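PDB 5K87: 2-methyl-aconitate isomerase from Shewanella oneidensis, which catalyses the cis-trans isomerisation of 2-methyl-aconitate in the 2-methylcitrate cycle, by which propionate is broken down. Local coordinates for residues 60-65 and 96-101; 253-258 and 284-289. The protein carries 1 engineered substitution. One frame throughout, in Å; residues are numbered along the deposited sequence. Where two conformers were deposited one is given.

Contact 1. Residues 60-65 and 96-101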
loop_
_atom_site.group_PDB
_atom_site.type_symbol
_atom_site.label_atom_id
_atom_site.label_comp_id
_atom_site.label_asym_id
_atom_site.label_seq_id
_atom_site.Cartn_x
_atom_site.Cartn_y
_atom_site.Cartn_z
ATOM N N ALA A 60 -4.418 0.841 -10.274
ATOM C CA ALA A 60 -4.699 1.441 -8.961
ATOM C C ALA A 60 -4.099 0.644 -7.791
ATOM O O ALA A 60 -4.713 0.527 -6.727
ATOM C CB ALA A 60 -6.213 1.664 -8.772
ATOM N N LYS A 61 -2.898 0.097 -7.994
ATOM C CA LYS A 61 -2.217 -0.687 -6.960
ATOM C C LYS A 61 -0.835 -0.153 -6.582
ATOM O O LYS A 61 -0.319 -0.494 -5.526
ATOM C CB LYS A 61 -2.065 -2.149 -7.388
ATOM C CG LYS A 61 -3.378 -2.895 -7.576
ATOM C CD LYS A 61 -4.158 -2.992 -6.278
ATOM C CE LYS A 61 -5.467 -3.736 -6.488
ATOM N NZ LYS A 61 -6.275 -3.764 -5.237
ATOM N N GLN A 62 -0.232 0.650 -7.454
ATOM C CA GLN A 62 1.137 1.170 -7.256
ATOM C C GLN A 62 2.153 0.072 -6.894
ATOM O O GLN A 62 3.032 0.253 -6.042
ATOM C CB GLN A 62 1.165 2.367 -6.283
ATOM C CG GLN A 62 0.426 3.575 -6.876
ATOM C CD GLN A 62 0.334 4.770 -5.947
ATOM O OE1 GLN A 62 0.258 4.627 -4.726
ATOM N NE2 GLN A 62 0.319 5.963 -6.529
ATOM N N ILE A 63 2.036 -1.066 -7.567
ATOM C CA ILE A 63 2.946 -2.191 -7.369
ATOM C C ILE A 63 4.311 -1.915 -8.013
ATOM O O ILE A 63 5.306 -2.588 -7.729
ATOM C CB ILE A 63 2.301 -3.484 -7.921
ATOM C CG1 ILE A 63 1.110 -3.878 -7.060
ATOM C CG2 ILE A 63 3.283 -4.647 -7.964
ATOM C CD1 ILE A 63 1.503 -4.635 -5.859
ATOM N N ASP A 64 4.370 -0.917 -8.879
ATOM C CA ASP A 64 5.617 -0.590 -9.560
ATOM C C ASP A 64 6.194 0.737 -9.068
ATOM O O ASP A 64 6.803 1.477 -9.828
ATOM C CB ASP A 64 5.396 -0.570 -11.069
ATOM C CG ASP A 64 6.640 -0.902 -11.861
ATOM O OD1 ASP A 64 7.691 -1.254 -11.282
ATOM O OD2 ASP A 64 6.506 -0.845 -13.112
ATOM N N GLY A 65 6.020 1.022 -7.781
ATOM C CA GLY A 65 6.667 2.163 -7.159
ATOM C C GLY A 65 6.515 2.142 -5.653
ATOM O O GLY A 65 6.089 1.142 -5.063
ATOM N N VAL A 96 0.543 12.910 -5.052
ATOM C CA VAL A 96 0.724 12.229 -6.326
ATOM C C VAL A 96 -0.548 11.480 -6.689
ATOM O O VAL A 96 -0.987 10.600 -5.963
ATOM C CB VAL A 96 1.927 11.270 -6.277
ATOM C CG1 VAL A 96 2.109 10.595 -7.622
ATOM C CG2 VAL A 96 3.186 12.034 -5.880
ATOM N N SER A 97 -1.157 11.849 -7.813
ATOM C CA SER A 97 -2.364 11.172 -8.266
ATOM C C SER A 97 -2.070 9.698 -8.505
ATOM O O SER A 97 -1.006 9.352 -9.012
ATOM C CB SER A 97 -2.859 11.800 -9.564
ATOM O OG SER A 97 -3.962 11.081 -10.085
ATOM N N ILE A 98 -3.010 8.834 -8.146
ATOM C CA ILE A 98 -2.848 7.416 -8.432
ATOM C C ILE A 98 -3.134 7.121 -9.901
ATOM O O ILE A 98 -2.423 6.338 -10.534
ATOM C CB ILE A 98 -3.752 6.572 -7.524
ATOM C CG1 ILE A 98 -3.317 6.735 -6.064
ATOM C CG2 ILE A 98 -3.725 5.106 -7.933
ATOM C CD1 ILE A 98 -4.326 6.223 -5.047
ATOM N N ASP A 99 -4.163 7.774 -10.442
ATOM C CA ASP A 99 -4.701 7.430 -11.763
ATOM C C ASP A 99 -4.262 8.349 -12.901
ATOM O O ASP A 99 -4.345 7.964 -14.065
ATOM C CB ASP A 99 -6.235 7.361 -11.709
ATOM C CG ASP A 99 -6.866 8.653 -11.208
ATOM O OD1 ASP A 99 -6.381 9.222 -10.206
ATOM O OD2 ASP A 99 -7.861 9.103 -11.817
ATOM N N LYS A 100 -3.801 9.554 -12.583
ATOM C CA LYS A 100 -3.449 10.536 -13.616
ATOM C C LYS A 100 -1.985 10.921 -13.496
ATOM O O LYS A 100 -1.422 10.842 -12.398
ATOM C CB LYS A 100 -4.299 11.801 -13.448
ATOM C CG LYS A 100 -5.800 11.562 -13.383
ATOM C CD LYS A 100 -6.527 12.803 -12.886
ATOM N N PRO A 101 -1.363 11.356 -14.603
ATOM C CA PRO A 101 0.037 11.783 -14.533
ATOM C C PRO A 101 0.124 13.203 -13.997
ATOM O O PRO A 101 0.493 14.133 -14.716
ATOM C CB PRO A 101 0.494 11.710 -15.990
ATOM C CG PRO A 101 -0.752 11.994 -16.773
ATOM C CD PRO A 101 -1.887 11.400 -15.982
#
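Gln62 lays the nitrogen end of its carboxamide against the flank of Ile98, NE2 standing 3.7 Å from CG1. The two side chains cross at about a right angle, and Gln62 CD lies farther back, 4.1 Å from Ile98 CG1. Gln62 can span the gap because its chain is extended beyond CG (chi2 176°). Around the corner of Ile98 the other branch is at work: CG2 approaches the backbone of Ala60, 3.9 Å from CA, while Ala60 CB is a looser neighbour at 4.3 Å. A branched aliphatic residue suits this place, since one limb covers the amide and the other lies on the backbone of Ala60.

Gln62 meets Ile98 by van der Waals contact alone; the buried amide finds its polar partners elsewhere. Gln62 OE1 accepts from Ala69 N, and NE2 bonds to the hydroxyls of Ser55 and Ser74, which in turn bond to Ser97 O and Val96 O; the two loops are thereby tied through serines. In one of its two conformers Ser97 shapes its own loop as an ST motif, OG accepting from Lys100 N at 2.9 Å. The side chain of Ile98 comes within about 5 Å of a bound malonate, and Ser74 belongs to the substrate-binding stretch, where this structure carries a changed residue. The arrangement is consistent with a second shell to the PrpF substrate site.

Contact 2. Residues 253-258 and 284-289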
loop_
_atom_site.group_PDB
_atom_site.type_symbol
_atom_site.label_atom_id
_atom_site.label_comp_id
_atom_site.label_asym_id
_atom_site.label_seq_id
_atom_site.Cartn_x
_atom_site.Cartn_y
_atom_site.Cartn_z
ATOM N N ALA A 253 -19.932 9.669 -5.661
ATOM C CA ALA A 253 -20.310 10.629 -6.690
ATOM C C ALA A 253 -21.050 11.826 -6.083
ATOM O O ALA A 253 -20.841 12.976 -6.483
ATOM C CB ALA A 253 -21.163 9.950 -7.751
ATOM N N LYS A 254 -21.900 11.553 -5.101
ATOM C CA LYS A 254 -22.645 12.608 -4.429
ATOM C C LYS A 254 -21.702 13.552 -3.686
ATOM O O LYS A 254 -21.801 14.773 -3.825
ATOM C CB LYS A 254 -23.683 12.017 -3.478
ATOM C CG LYS A 254 -24.580 13.047 -2.803
ATOM C CD LYS A 254 -25.661 12.338 -1.999
ATOM C CE LYS A 254 -26.557 13.313 -1.261
ATOM N NZ LYS A 254 -27.557 12.578 -0.430
ATOM N N PHE A 255 -20.774 12.990 -2.913
ATOM C CA PHE A 255 -19.779 13.808 -2.223
ATOM C C PHE A 255 -19.002 14.681 -3.192
ATOM O O PHE A 255 -18.741 15.847 -2.903
ATOM C CB PHE A 255 -18.799 12.940 -1.436
ATOM C CG PHE A 255 -19.285 12.557 -0.074
ATOM C CD1 PHE A 255 -19.472 13.518 0.905
ATOM C CD2 PHE A 255 -19.511 11.232 0.244
ATOM C CE1 PHE A 255 -19.905 13.163 2.167
ATOM C CE2 PHE A 255 -19.940 10.867 1.504
ATOM C CZ PHE A 255 -20.146 11.834 2.467
ATOM N N GLU A 256 -18.645 14.124 -4.344
ATOM C CA GLU A 256 -17.865 14.882 -5.306
ATOM C C GLU A 256 -18.645 16.069 -5.880
ATOM O O GLU A 256 -18.084 17.144 -6.063
ATOM C CB GLU A 256 -17.292 13.976 -6.399
ATOM C CG GLU A 256 -16.469 14.725 -7.459
ATOM C CD GLU A 256 -15.291 15.533 -6.904
ATOM O OE1 GLU A 256 -14.843 15.314 -5.756
ATOM O OE2 GLU A 256 -14.791 16.401 -7.645
ATOM N N THR A 257 -19.930 15.864 -6.168
ATOM C CA THR A 257 -20.763 16.953 -6.677
ATOM C C THR A 257 -20.914 18.057 -5.629
ATOM O O THR A 257 -20.837 19.239 -5.951
ATOM C CB THR A 257 -22.148 16.456 -7.144
ATOM O OG1 THR A 257 -21.980 15.439 -8.142
ATOM C CG2 THR A 257 -22.945 17.609 -7.738
ATOM N N ILE A 258 -21.107 17.668 -4.373
ATOM C CA ILE A 258 -21.210 18.637 -3.294
ATOM C C ILE A 258 -19.885 19.394 -3.131
ATOM O O ILE A 258 -19.877 20.617 -2.978
ATOM C CB ILE A 258 -21.639 17.987 -1.972
ATOM C CG1 ILE A 258 -23.011 17.320 -2.130
ATOM C CG2 ILE A 258 -21.706 19.040 -0.887
ATOM C CD1 ILE A 258 -23.391 16.403 -0.981
ATOM N N ILE A 284 -13.779 17.861 1.584
ATOM C CA ILE A 284 -15.141 17.795 2.098
ATOM C C ILE A 284 -15.204 16.826 3.277
ATOM O O ILE A 284 -14.552 15.774 3.274
ATOM C CB ILE A 284 -16.158 17.421 0.986
ATOM C CG1 ILE A 284 -17.598 17.486 1.503
ATOM C CG2 ILE A 284 -15.819 16.079 0.336
ATOM C CD1 ILE A 284 -18.624 17.537 0.383
ATOM N N ALA A 285 -15.968 17.205 4.295
ATOM C CA ALA A 285 -16.074 16.445 5.533
ATOM C C ALA A 285 -17.479 16.548 6.092
ATOM O O ALA A 285 -18.223 17.488 5.791
ATOM C CB ALA A 285 -15.070 16.955 6.550
ATOM N N PHE A 286 -17.850 15.579 6.908
ATOM C CA PHE A 286 -19.140 15.631 7.578
ATOM C C PHE A 286 -18.994 15.455 9.082
ATOM O O PHE A 286 -18.083 14.762 9.552
ATOM C CB PHE A 286 -20.191 14.703 6.940
ATOM C CG PHE A 286 -19.815 13.243 6.875
ATOM C CD1 PHE A 286 -19.053 12.754 5.822
ATOM C CD2 PHE A 286 -20.295 12.344 7.815
ATOM C CE1 PHE A 286 -18.744 11.406 5.736
ATOM C CE2 PHE A 286 -19.990 10.996 7.727
ATOM C CZ PHE A 286 -19.214 10.530 6.686
ATOM N N VAL A 287 -19.880 16.117 9.828
ATOM C CA VAL A 287 -19.736 16.237 11.274
ATOM C C VAL A 287 -21.007 15.801 11.995
ATOM O O VAL A 287 -22.098 15.826 11.421
ATOM C CB VAL A 287 -19.399 17.698 11.695
ATOM C CG1 VAL A 287 -18.176 18.194 10.948
ATOM C CG2 VAL A 287 -20.586 18.643 11.463
ATOM N N ALA A 288 -20.861 15.416 13.256
ATOM C CA ALA A 288 -22.002 15.044 14.076
ATOM C C ALA A 288 -21.644 15.180 15.545
ATOM O O ALA A 288 -20.464 15.183 15.901
ATOM C CB ALA A 288 -22.425 13.619 13.776
ATOM N N PRO A 289 -22.667 15.300 16.415
ATOM C CA PRO A 289 -22.382 15.277 17.855
ATOM C C PRO A 289 -21.807 13.924 18.282
ATOM O O PRO A 289 -21.907 12.955 17.530
ATOM C CB PRO A 289 -23.772 15.488 18.482
ATOM C CG PRO A 289 -24.578 16.164 17.417
ATOM C CD PRO A 289 -24.092 15.571 16.133
#
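Ile258 N bonds to Lys254 O at 3.0 Å, within the helix that presents the Ile258 side chain to strand 284-288. There its CG2 meets the end of Ile284, 3.7 Å from CD1, the two side chains crossing at about a right angle. The same methyl of Ile284 comes against the helix backbone, 3.7 Å from Phe255 O, and beside the edge of the Phe255 ring, 4.1 Å from CD1. Ile284 reaches so far because CG1 stands opposite the main-chain nitrogen (chi1 -174°), sending the chain out to the helix.

The axis of 253-258 passes 9.5 Å from that of strand 284-288, at 107° to it. Packing of a helix on strands in this way is consistent with the diaminopimelate epimerase-like fold of the PrpF family; strand 283-288 runs between 225-230 and 308-314. Farther along the strand, Phe286 meets the outer end of Phe255, whose CZ lies 3.6 Å from CE1 of Phe286. The rings are nearly parallel, at 22°, but displaced, with little face shared and centroids 5.6 Å apart. Tyr236 touches both phenylalanines, and Leu313 packs on Phe255 and Ile284. Phenylalanine suits position 255 because its flat ring is long enough to reach both Ile284 and Phe286. With an alanine in its place, the ring joining helix to strand is gone, which would probably open a gap beside Ile284 CD1 and deprive Phe286 of an aromatic neighbour.

Contact 1 is partly buried and joins two loops, whereas contact 2 is wholly buried and joins a helix to a strand. Their chemistry follows their places. Between 60-65 and 96-101 a polar amide lies on an aliphatic chain, and the polar bonds run through neighbouring serines; between 253-258 and 284-289 hydrocarbon and aromatic groups do the joining. Contact 1 also sits beside the second subunit, where Asp64 forms salt bridges to Arg20 and Arg387 of that subunit, while no other chain touches contact 2. The two share no element, and their centres are 25 Å apart. The side chain of Ile98 is about 5 Å from a bound malonate, that of Ile284 about 12 Å from one.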